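Local atomic coordinates of Alr2269 protein (Nostoc sp., PDB entry 3MC9), a protein that probably helps to insert or assemble beta-barrel proteins in the outer membrane of the cyanobacterium, as a member of the Omp85 family with periplasmic POTRA domains. Residues Q159-A162 / D163-R167; K184-T187 / K188-D192; Q75-P78 / E79-T82. One frame throughout, in Å; residues are numbered along the deposited sequence.

Interaction 1: residues Q159-A162 / D163-R167; sequences QATA and DEIFR
Thr-161 and Ala-162 open a short helix whose first turns are tied by i to i+4 backbone bonds, Ile-165 N to Thr-161 O at 3.2 Å and Phe-166 N to Ala-162 O at 2.9 Å, the latter nearly in line with its carbonyl. At the start of the helix a water joins the chain to itself: it donates to Gln-159 O (2.7 Å) and accepts from Asp-163 N (3.0 Å), so a first-turn N-H gains a partner.

Thr-161 and Ile-165, one turn apart, lie side by side and point the same way, with Thr-161 OG1 3.9 Å from Ile-165 CD1. The first torsion of Ile-165 (chi1 -60°) sets CG1 beside the backbone N and brings it within 3.4 Å of Thr-161 O, so the branched chain packs back along the preceding turn. Thr-161 OG1 is buried here with no hydrogen-bonding partner in the model, probably at some energetic cost. The apolar patch around it belongs to one POTRA domain, in which two helices pack against a sheet: Thr-161 and Ile-165 both touch Leu-186 of helix 176-192, while Phe-166 reaches Leu-179.

With its CG beside the backbone N (chi1 -68°), Phe-166 comes edge-on to Ala-162 O, CD2 lying 3.2 Å from that oxygen, while Ile-165 CG2 sits 4.0 Å above the centre of one ring face. On the more exposed flank Asp-163 directs OD1 to the hydroxyl of Tyr-170, and one face of the Arg-167 guanidinium lies over Glu-164 CA, offset toward the rim.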
loop_
_atom_site.group_PDB
_atom_site.type_symbol
_atom_site.label_atom_id
_atom_site.label_comp_id
_atom_site.label_asym_id
_atom_site.label_seq_id
_atom_site.Cartn_x
_atom_site.Cartn_y
_atom_site.Cartn_z
ATOM N N GLN A 159 -2.318 -20.898 -16.174
ATOM C CA GLN A 159 -1.099 -20.101 -16.049
ATOM C C GLN A 159 -1.378 -18.623 -16.241
ATOM O O GLN A 159 -0.725 -17.769 -15.643
ATOM C CB GLN A 159 -0.052 -20.559 -17.084
ATOM C CG GLN A 159 1.319 -19.855 -16.956
ATOM C CD GLN A 159 1.537 -18.773 -17.998
ATOM O OE1 GLN A 159 1.962 -19.058 -19.109
ATOM N NE2 GLN A 159 1.268 -17.527 -17.634
ATOM N N ALA A 160 -2.358 -18.321 -17.076
ATOM C CA ALA A 160 -2.589 -16.950 -17.493
ATOM C C ALA A 160 -3.646 -16.242 -16.652
ATOM O O ALA A 160 -3.987 -15.119 -16.953
ATOM C CB ALA A 160 -2.979 -16.928 -18.990
ATOM N N THR A 161 -4.168 -16.875 -15.601
ATOM C CA THR A 161 -5.264 -16.237 -14.835
ATOM C C THR A 161 -4.840 -14.981 -14.061
ATOM O O THR A 161 -5.614 -14.037 -13.983
ATOM C CB THR A 161 -6.151 -17.239 -13.991
ATOM O OG1 THR A 161 -6.479 -16.675 -12.704
ATOM C CG2 THR A 161 -5.504 -18.591 -13.836
ATOM N N ALA A 162 -3.612 -14.931 -13.551
ATOM C CA ALA A 162 -3.113 -13.699 -12.911
ATOM C C ALA A 162 -3.145 -12.514 -13.905
ATOM O O ALA A 162 -3.668 -11.449 -13.594
ATOM C CB ALA A 162 -1.707 -13.906 -12.349
ATOM N N ASP A 163 -2.609 -12.716 -15.107
ATOM C CA ASP A 163 -2.655 -11.682 -16.161
ATOM C C ASP A 163 -4.078 -11.275 -16.532
ATOM O O ASP A 163 -4.359 -10.103 -16.646
ATOM C CB ASP A 163 -1.908 -12.136 -17.429
ATOM C CG ASP A 163 -0.406 -12.308 -17.199
ATOM O OD1 ASP A 163 0.175 -11.606 -16.329
ATOM O OD2 ASP A 163 0.198 -13.149 -17.908
ATOM N N GLU A 164 -4.985 -12.235 -16.685
ATOM C CA GLU A 164 -6.372 -11.910 -17.065
ATOM C C GLU A 164 -7.017 -10.971 -16.047
ATOM O O GLU A 164 -7.715 -10.038 -16.410
ATOM C CB GLU A 164 -7.255 -13.167 -17.233
ATOM C CG GLU A 164 -6.563 -14.349 -17.889
ATOM C CD GLU A 164 -7.506 -15.492 -18.309
ATOM O OE1 GLU A 164 -8.599 -15.654 -17.704
ATOM O OE2 GLU A 164 -7.127 -16.246 -19.235
ATOM N N ILE A 165 -6.764 -11.210 -14.768
ATOM C CA ILE A 165 -7.387 -10.401 -13.717
ATOM C C ILE A 165 -6.688 -9.065 -13.509
ATOM O O ILE A 165 -7.337 -8.066 -13.329
ATOM C CB ILE A 165 -7.429 -11.152 -12.364
ATOM C CG1 ILE A 165 -8.245 -12.445 -12.507
ATOM C CG2 ILE A 165 -8.039 -10.268 -11.279
ATOM C CD1 ILE A 165 -8.046 -13.395 -11.376
ATOM N N PHE A 166 -5.364 -9.063 -13.532
ATOM C CA PHE A 166 -4.580 -7.906 -13.110
ATOM C C PHE A 166 -4.035 -7.058 -14.287
ATOM O O PHE A 166 -3.572 -5.936 -14.085
ATOM C CB PHE A 166 -3.438 -8.387 -12.196
ATOM C CG PHE A 166 -3.915 -8.934 -10.870
ATOM C CD1 PHE A 166 -4.303 -8.064 -9.847
ATOM C CD2 PHE A 166 -3.982 -10.305 -10.635
ATOM C CE1 PHE A 166 -4.758 -8.559 -8.614
ATOM C CE2 PHE A 166 -4.440 -10.817 -9.390
ATOM C CZ PHE A 166 -4.829 -9.937 -8.388
ATOM N N ARG A 167 -4.125 -7.596 -15.503
ATOM C CA ARG A 167 -3.604 -6.966 -16.730
ATOM C C ARG A 167 -3.855 -5.461 -16.805
ATOM O O ARG A 167 -2.949 -4.680 -17.080
ATOM C CB ARG A 167 -4.252 -7.614 -17.965
ATOM C CG ARG A 167 -3.392 -7.622 -19.180
ATOM C CD ARG A 167 -4.153 -8.156 -20.388
ATOM N NE ARG A 167 -4.210 -9.623 -20.417
ATOM C CZ ARG A 167 -5.320 -10.359 -20.502
ATOM N NH1 ARG A 167 -6.527 -9.798 -20.567
ATOM N NH2 ARG A 167 -5.222 -11.683 -20.525
HETATM O O HOH W 1 -0.777 -15.050 -15.432
#

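Interaction 2: residues K184-T187 / K188-D192; sequences KELT and KRYQD
Thr-187 CA lies at the edge of the Tyr-190 ring, near its plane, while the carbonyl oxygen of Leu-186 comes in obliquely, 3.3 Å from CD2 of the ring. Farther along, Leu-186 CD2, set off to one side of the ring plane, touches Tyr-190 CE2 at 3.6 Å. The two side chains run side by side in the same direction, one helical turn apart, a spacing that puts an aliphatic branch next to an aromatic carbon. Tyr-190 has its CG beside the backbone N (chi1 -80°), which swings the ring back alongside Leu-186.

The backbone is regular helix. Tyr-190 N bonds to Leu-186 O at 2.9 Å, and Gln-191 N to Thr-187 O at 3.1 Å. Thr-187 directs its hydroxyl back to the carbonyl of Ile-183, a common way for threonine to satisfy itself within a helix.

On the outward face, Lys-188 and Asp-192 form a salt bridge, NZ to OD1 at 2.7 Å, using the syn lone pair of the carboxylate. The lysine leaves the backbone with CG anti to N (chi1 -180°), then bends at chi2 and chi4 to bring its ammonium to the next turn. With the acid nearer the C-terminal end, such an i to i+4 pair probably gains less from the helix dipole than the reverse order would.

Leu-186 and Tyr-190 belong instead to the inward face of helix 176-192 in a POTRA domain, resting on Ile-145 of strand 142-146 and on Leu-157. Leucine and the tyrosine ring suit this apolar layer: their flanks pack together without polar demands, while the phenol OH, at the far end of the ring, meets its own need through a hydrogen bond to Glu-218.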
loop_
_atom_site.group_PDB
_atom_site.type_symbol
_atom_site.label_atom_id
_atom_site.label_comp_id
_atom_site.label_asym_id
_atom_site.label_seq_id
_atom_site.Cartn_x
_atom_site.Cartn_y
_atom_site.Cartn_z
ATOM N N LYS A 184 -9.679 -10.362 -4.650
ATOM C CA LYS A 184 -11.036 -10.833 -4.414
ATOM C C LYS A 184 -11.581 -11.576 -5.634
ATOM O O LYS A 184 -12.257 -12.596 -5.513
ATOM C CB LYS A 184 -11.953 -9.654 -4.092
ATOM C CG LYS A 184 -11.696 -9.048 -2.705
ATOM C CD LYS A 184 -12.964 -8.471 -2.075
ATOM C CE LYS A 184 -12.858 -8.411 -0.546
ATOM N NZ LYS A 184 -13.431 -9.626 0.140
ATOM N N GLU A 185 -11.313 -11.036 -6.813
ATOM C CA GLU A 185 -11.716 -11.708 -8.045
ATOM C C GLU A 185 -10.972 -13.064 -8.213
ATOM O O GLU A 185 -11.587 -14.053 -8.575
ATOM C CB GLU A 185 -11.529 -10.748 -9.219
ATOM C CG GLU A 185 -12.043 -11.253 -10.560
ATOM C CD GLU A 185 -11.986 -10.195 -11.657
ATOM O OE1 GLU A 185 -11.801 -8.998 -11.350
ATOM O OE2 GLU A 185 -12.145 -10.568 -12.835
ATOM N N LEU A 186 -9.675 -13.116 -7.889
ATOM C CA LEU A 186 -8.896 -14.384 -7.873
ATOM C C LEU A 186 -9.532 -15.434 -6.952
ATOM O O LEU A 186 -9.729 -16.592 -7.331
ATOM C CB LEU A 186 -7.483 -14.131 -7.328
ATOM C CG LEU A 186 -6.241 -14.803 -7.919
ATOM C CD1 LEU A 186 -5.118 -14.921 -6.834
ATOM C CD2 LEU A 186 -6.509 -16.128 -8.621
ATOM N N THR A 187 -9.829 -14.999 -5.731
ATOM C CA THR A 187 -10.485 -15.820 -4.727
ATOM C C THR A 187 -11.774 -16.438 -5.238
ATOM O O THR A 187 -12.004 -17.632 -5.065
ATOM C CB THR A 187 -10.797 -14.961 -3.482
ATOM O OG1 THR A 187 -9.571 -14.483 -2.945
ATOM C CG2 THR A 187 -11.531 -15.741 -2.429
ATOM N N LYS A 188 -12.608 -15.608 -5.860
ATOM C CA LYS A 188 -13.834 -16.093 -6.510
ATOM C C LYS A 188 -13.547 -17.083 -7.655
ATOM O O LYS A 188 -14.281 -18.050 -7.826
ATOM C CB LYS A 188 -14.662 -14.912 -7.010
ATOM C CG LYS A 188 -15.961 -15.281 -7.702
ATOM C CD LYS A 188 -16.837 -16.178 -6.846
ATOM C CE LYS A 188 -18.286 -16.183 -7.373
ATOM N NZ LYS A 188 -18.360 -16.700 -8.772
ATOM N N ARG A 189 -12.471 -16.870 -8.413
ATOM C CA ARG A 189 -12.087 -17.859 -9.425
ATOM C C ARG A 189 -11.694 -19.213 -8.818
ATOM O O ARG A 189 -12.046 -20.252 -9.361
ATOM C CB ARG A 189 -10.965 -17.356 -10.325
ATOM C CG ARG A 189 -11.402 -16.283 -11.316
ATOM C CD ARG A 189 -12.047 -16.842 -12.568
ATOM N NE ARG A 189 -11.140 -17.762 -13.257
ATOM C CZ ARG A 189 -11.277 -19.089 -13.316
ATOM N NH1 ARG A 189 -12.316 -19.687 -12.739
ATOM N NH2 ARG A 189 -10.370 -19.828 -13.969
ATOM N N TYR A 190 -10.941 -19.215 -7.719
ATOM C CA TYR A 190 -10.664 -20.479 -7.034
ATOM C C TYR A 190 -11.952 -21.156 -6.677
ATOM O O TYR A 190 -12.123 -22.337 -6.912
ATOM C CB TYR A 190 -9.863 -20.267 -5.743
ATOM C CG TYR A 190 -8.415 -20.074 -6.010
ATOM C CD1 TYR A 190 -7.648 -21.123 -6.473
ATOM C CD2 TYR A 190 -7.823 -18.852 -5.853
ATOM C CE1 TYR A 190 -6.326 -20.976 -6.741
ATOM C CE2 TYR A 190 -6.489 -18.688 -6.116
ATOM C CZ TYR A 190 -5.755 -19.756 -6.569
ATOM O OH TYR A 190 -4.424 -19.607 -6.833
ATOM N N GLN A 191 -12.862 -20.393 -6.101
ATOM C CA GLN A 191 -14.121 -20.939 -5.681
ATOM C C GLN A 191 -14.899 -21.571 -6.846
ATOM O O GLN A 191 -15.396 -22.700 -6.741
ATOM C CB GLN A 191 -14.951 -19.861 -4.997
ATOM C CG GLN A 191 -16.313 -20.355 -4.512
ATOM C CD GLN A 191 -17.102 -19.256 -3.849
ATOM O OE1 GLN A 191 -16.718 -18.744 -2.800
ATOM N NE2 GLN A 191 -18.200 -18.879 -4.463
ATOM N N ASP A 192 -14.987 -20.842 -7.958
ATOM C CA ASP A 192 -15.642 -21.340 -9.171
ATOM C C ASP A 192 -15.098 -22.686 -9.613
ATOM O O ASP A 192 -15.839 -23.518 -10.088
ATOM C CB ASP A 192 -15.444 -20.365 -10.314
ATOM C CG ASP A 192 -16.257 -19.104 -10.149
ATOM O OD1 ASP A 192 -17.258 -19.113 -9.402
ATOM O OD2 ASP A 192 -15.891 -18.103 -10.769
#

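Interaction 3: residues Q75-P78 / E79-T82; sequences QLTP and ELET
Thr-77 OG1 donates a short hydrogen bond of 2.6 Å to Glu-79 OE1, joining the residue at the N-cap of helix 78-87 to the second residue of its first turn. Threonine suits the cap, its short hydroxyl arm staying near the helix start. The oxygen of Glu-79 is approached on its anti lone pair, away from its partner oxygen, and the two side chains cross at about a right angle. Glu-79 reaches back because its chain folds at the second torsion (chi2 77°), which also sets OE1 3.7 Å from Pro-78 CG. An acid suits the first turn, since its negative charge probably interacts favourably with the positive end of the helix dipole.

Behind this polar pair the backbone enters the helix: Glu-81 N bonds to Thr-77 O at 3.0 Å, whereas Leu-80 N makes only a weak bond to the same oxygen. Pro-78 fits the first helical position because no N-H is needed there and its ring restrains phi.

Leu-76, just before the cap, folds over the first turn, its CD1 3.8 Å from Leu-80 CB and its CD2 4.0 Å from Glu-81 CG, a hydrophobic contact across the helix start. Further out in this POTRA domain, Leu-76 rests on Val-69 and Val-134 of the sheet, Leu-80 on Pro-136 of the sheet and on Phe-113 of a loop.

Pro-78 O accepts two bonds from Thr-82, one turn further on and with a hydroxyl short enough to fold back, from opposite faces of the carbonyl plane: the backbone N at 3.0 Å and the side-chain OG1 at 2.7 Å.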
loop_
_atom_site.group_PDB
_atom_site.type_symbol
_atom_site.label_atom_id
_atom_site.label_comp_id
_atom_site.label_asym_id
_atom_site.label_seq_id
_atom_site.Cartn_x
_atom_site.Cartn_y
_atom_site.Cartn_z
ATOM N N GLN A 75 11.647 11.481 -7.101
ATOM C CA GLN A 75 10.796 12.657 -6.966
ATOM C C GLN A 75 9.414 12.265 -6.512
ATOM O O GLN A 75 8.972 11.143 -6.738
ATOM C CB GLN A 75 10.639 13.405 -8.287
ATOM C CG GLN A 75 11.736 14.366 -8.606
ATOM C CD GLN A 75 12.658 13.803 -9.641
ATOM O OE1 GLN A 75 12.548 14.132 -10.821
ATOM N NE2 GLN A 75 13.545 12.901 -9.220
ATOM N N LEU A 76 8.733 13.215 -5.889
ATOM C CA LEU A 76 7.346 13.041 -5.520
ATOM C C LEU A 76 6.497 13.846 -6.483
ATOM O O LEU A 76 6.618 15.068 -6.564
ATOM C CB LEU A 76 7.089 13.502 -4.086
ATOM C CG LEU A 76 5.719 13.105 -3.523
ATOM C CD1 LEU A 76 5.525 11.586 -3.609
ATOM C CD2 LEU A 76 5.565 13.577 -2.085
ATOM N N THR A 77 5.657 13.145 -7.227
ATOM C CA THR A 77 4.661 13.781 -8.074
ATOM C C THR A 77 3.745 14.677 -7.225
ATOM O O THR A 77 3.455 14.360 -6.074
ATOM C CB THR A 77 3.836 12.711 -8.867
ATOM O OG1 THR A 77 2.531 13.209 -9.172
ATOM C CG2 THR A 77 3.671 11.434 -8.064
ATOM N N PRO A 78 3.315 15.818 -7.778
ATOM C CA PRO A 78 2.342 16.651 -7.064
ATOM C C PRO A 78 1.007 15.943 -6.833
ATOM O O PRO A 78 0.324 16.232 -5.847
ATOM C CB PRO A 78 2.155 17.870 -7.982
ATOM C CG PRO A 78 2.851 17.539 -9.261
ATOM C CD PRO A 78 3.891 16.523 -8.935
ATOM N N GLU A 79 0.648 15.033 -7.736
ATOM C CA GLU A 79 -0.568 14.246 -7.587
ATOM C C GLU A 79 -0.463 13.324 -6.369
ATOM O O GLU A 79 -1.444 13.144 -5.645
ATOM C CB GLU A 79 -0.859 13.413 -8.843
ATOM C CG GLU A 79 -1.350 14.225 -10.068
ATOM C CD GLU A 79 -0.241 14.994 -10.810
ATOM O OE1 GLU A 79 0.957 14.652 -10.666
ATOM O OE2 GLU A 79 -0.580 15.951 -11.550
ATOM N N LEU A 80 0.719 12.756 -6.133
ATOM C CA LEU A 80 0.909 11.883 -4.970
ATOM C C LEU A 80 1.023 12.684 -3.671
ATOM O O LEU A 80 0.528 12.256 -2.621
ATOM C CB LEU A 80 2.121 10.968 -5.143
ATOM C CG LEU A 80 1.888 9.734 -6.031
ATOM C CD1 LEU A 80 3.185 8.968 -6.254
ATOM C CD2 LEU A 80 0.830 8.821 -5.435
ATOM N N GLU A 81 1.670 13.845 -3.742
ATOM C CA GLU A 81 1.760 14.738 -2.589
ATOM C C GLU A 81 0.351 15.117 -2.101
ATOM O O GLU A 81 0.059 15.111 -0.899
ATOM C CB GLU A 81 2.549 15.997 -2.957
ATOM C CG GLU A 81 3.161 16.696 -1.765
ATOM C CD GLU A 81 3.711 18.079 -2.100
ATOM O OE1 GLU A 81 4.190 18.285 -3.228
ATOM O OE2 GLU A 81 3.671 18.956 -1.229
ATOM N N THR A 82 -0.509 15.437 -3.061
ATOM C CA THR A 82 -1.904 15.758 -2.802
ATOM C C THR A 82 -2.627 14.604 -2.122
ATOM O O THR A 82 -3.432 14.817 -1.222
ATOM C CB THR A 82 -2.624 16.109 -4.113
ATOM O OG1 THR A 82 -1.945 17.209 -4.736
ATOM C CG2 THR A 82 -4.086 16.474 -3.872
#

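In the fold
Interactions 1 and 2 belong to the same POTRA domain and touch directly, their centres about 12 Å apart. Helices 161-166 and 176-192 follow each other in the chain and meet where Ile-165 CD1 lies 3.7 Å from Leu-186 CA and Ile-165 CG2 packs 4.0 Å from Glu-185 CD, so the two local contacts share one helix-helix interface. Interaction 3 starts a helix of the preceding POTRA domain; its centre is about 30 Å from that of interaction 1 and 34 Å from that of interaction 2, lying on the opposite side of the chain's centre from the latter. Even the nearest atoms are about 18 Å and 22 Å away, respectively.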